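Long-range contact in amidohydrolase 2 (Bifidobacterium longum subsp. infantis, PDB 6UVZ), which probably acts as a hydrolase of the metallo-dependent hydrolase superfamily, though its substrate is not established: residues Gly210-Leu215 and Asp243-Glu248. Numbering follows the deposited sequence.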
# COMPACT_ATOMS: atom_id res chain seq x y z
N GLY A 210 1.28 -0.53 17.03
CA GLY A 210 0.03 -0.46 17.74
C GLY A 210 -1.14 -0.87 16.88
O GLY A 210 -1.03 -1.00 15.65
N PRO A 211 -2.30 -1.09 17.50
CA PRO A 211 -3.48 -1.54 16.75
C PRO A 211 -4.17 -0.45 15.95
O PRO A 211 -5.12 -0.75 15.22
CB PRO A 211 -4.40 -2.07 17.87
CG PRO A 211 -4.06 -1.22 19.04
CD PRO A 211 -2.58 -0.95 18.94
N LYS A 212 -3.74 0.81 16.08
CA LYS A 212 -4.39 1.92 15.40
C LYS A 212 -3.68 2.34 14.12
O LYS A 212 -4.22 3.17 13.37
CB LYS A 212 -4.49 3.13 16.33
CG LYS A 212 -5.44 2.93 17.51
CD LYS A 212 -6.87 2.74 17.03
CE LYS A 212 -7.82 2.56 18.20
NZ LYS A 212 -9.23 2.39 17.74
N LYS A 213 -2.49 1.80 13.84
CA LYS A 213 -1.69 2.22 12.69
C LYS A 213 -1.23 1.01 11.89
O LYS A 213 -0.11 0.96 11.39
CB LYS A 213 -0.51 3.07 13.14
CG LYS A 213 -0.92 4.38 13.81
CD LYS A 213 0.14 4.92 14.75
CE LYS A 213 1.36 5.42 14.00
NZ LYS A 213 2.37 6.01 14.91
N VAL A 214 -2.10 0.01 11.77
CA VAL A 214 -1.83 -1.20 10.99
C VAL A 214 -3.00 -1.42 10.04
O VAL A 214 -4.16 -1.48 10.48
CB VAL A 214 -1.61 -2.43 11.89
CG1 VAL A 214 -1.49 -3.68 11.04
CG2 VAL A 214 -0.37 -2.25 12.74
N LEU A 215 -2.71 -1.55 8.75
CA LEU A 215 -3.72 -1.65 7.71
C LEU A 215 -3.75 -3.06 7.13
O LEU A 215 -2.70 -3.67 6.90
CB LEU A 215 -3.45 -0.64 6.59
CG LEU A 215 -3.19 0.81 6.98
CD1 LEU A 215 -2.66 1.59 5.79
CD2 LEU A 215 -4.46 1.45 7.51
N ASP A 243 -10.99 -7.90 13.70
CA ASP A 243 -10.61 -6.59 14.23
C ASP A 243 -11.15 -5.51 13.30
O ASP A 243 -10.81 -5.47 12.11
CB ASP A 243 -9.09 -6.48 14.36
CG ASP A 243 -8.66 -5.30 15.21
OD1 ASP A 243 -9.45 -4.35 15.38
OD2 ASP A 243 -7.52 -5.32 15.72
N GLU A 244 -12.00 -4.63 13.84
CA GLU A 244 -12.57 -3.57 13.02
C GLU A 244 -11.53 -2.52 12.65
O GLU A 244 -11.60 -1.94 11.56
CB GLU A 244 -13.75 -2.92 13.75
CG GLU A 244 -14.88 -3.87 14.09
CD GLU A 244 -16.04 -3.18 14.77
OE1 GLU A 244 -16.06 -1.93 14.80
OE2 GLU A 244 -16.93 -3.89 15.29
N ASP A 245 -10.57 -2.27 13.53
CA ASP A 245 -9.53 -1.29 13.23
C ASP A 245 -8.60 -1.80 12.13
O ASP A 245 -8.29 -1.07 11.18
CB ASP A 245 -8.74 -0.95 14.49
CG ASP A 245 -9.58 -0.24 15.53
OD1 ASP A 245 -10.43 0.59 15.14
OD2 ASP A 245 -9.39 -0.50 16.74
N PHE A 246 -8.17 -3.05 12.23
CA PHE A 246 -7.23 -3.60 11.26
C PHE A 246 -7.86 -3.74 9.88
O PHE A 246 -7.16 -3.63 8.86
CB PHE A 246 -6.69 -4.94 11.74
CG PHE A 246 -5.87 -5.68 10.73
CD1 PHE A 246 -4.61 -5.23 10.38
CD2 PHE A 246 -6.35 -6.83 10.13
CE1 PHE A 246 -3.84 -5.90 9.44
CE2 PHE A 246 -5.59 -7.52 9.19
CZ PHE A 246 -4.34 -7.05 8.85
N PHE A 247 -9.18 -3.97 9.81
CA PHE A 247 -9.82 -4.31 8.55
C PHE A 247 -10.55 -3.15 7.88
O PHE A 247 -10.86 -3.26 6.69
CB PHE A 247 -10.80 -5.47 8.75
CG PHE A 247 -10.15 -6.83 8.74
CD1 PHE A 247 -9.86 -7.49 9.92
CD2 PHE A 247 -9.81 -7.44 7.54
CE1 PHE A 247 -9.26 -8.73 9.91
CE2 PHE A 247 -9.21 -8.68 7.52
CZ PHE A 247 -8.93 -9.33 8.71
N GLU A 248 -10.82 -2.06 8.59
CA GLU A 248 -11.49 -0.94 7.93
C GLU A 248 -11.24 0.41 8.61
O GLU A 248 -11.09 1.42 7.93
CB GLU A 248 -13.00 -1.19 7.85
CG GLU A 248 -13.71 -1.37 9.19
CD GLU A 248 -15.18 -1.00 9.13
OE1 GLU A 248 -15.54 -0.13 8.30
OE2 GLU A 248 -15.97 -1.57 9.90
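K212 CA lies 6.4 Å from D245 CA, and L215 CA lies 5.4 Å from F246 CA. G210-K213 forms a type I beta turn that leads from helix 199-209 into strand 214-216. In the other segment, D243 is the N-cap of helix 244-254. D243 OD1 accepts from D245 N at 3.0 Å, with the donor well above the carboxylate plane.

No backbone hydrogen bond joins the two segments. Their polar link is a salt bridge, K212 NZ to D245 OD2 at 3.1 Å. The CB of K212 points away from the helix, but the chain bends at chi2 (-64°) and brings the ammonium group back. It meets OD2 from above the carboxylate plane, 47° out of it. D245 CB also lies 3.7 Å from P211 O. Replacing D245 by alanine removes the carboxylate, which would probably leave the K212 ammonium without this mate and its chain less fixed.

In this TIM-barrel fold, 214-216 is the eighth parallel strand, and the contact packs its start against the first turn of the last helix. N250, further along that helix, donates to both P211 O and V214 O.

Deeper in, V214 CG1 reaches the edge of the F246 ring, near its plane, 3.5 Å from CD1. With chi1 at 172°, F246 CG lies anti to the backbone N, and the ring comes close enough to touch V214. L215 O approaches F246 CE1 obliquely at 3.6 Å. V191, M236 and F240 also pack around F246; the F240 ring stacks with it.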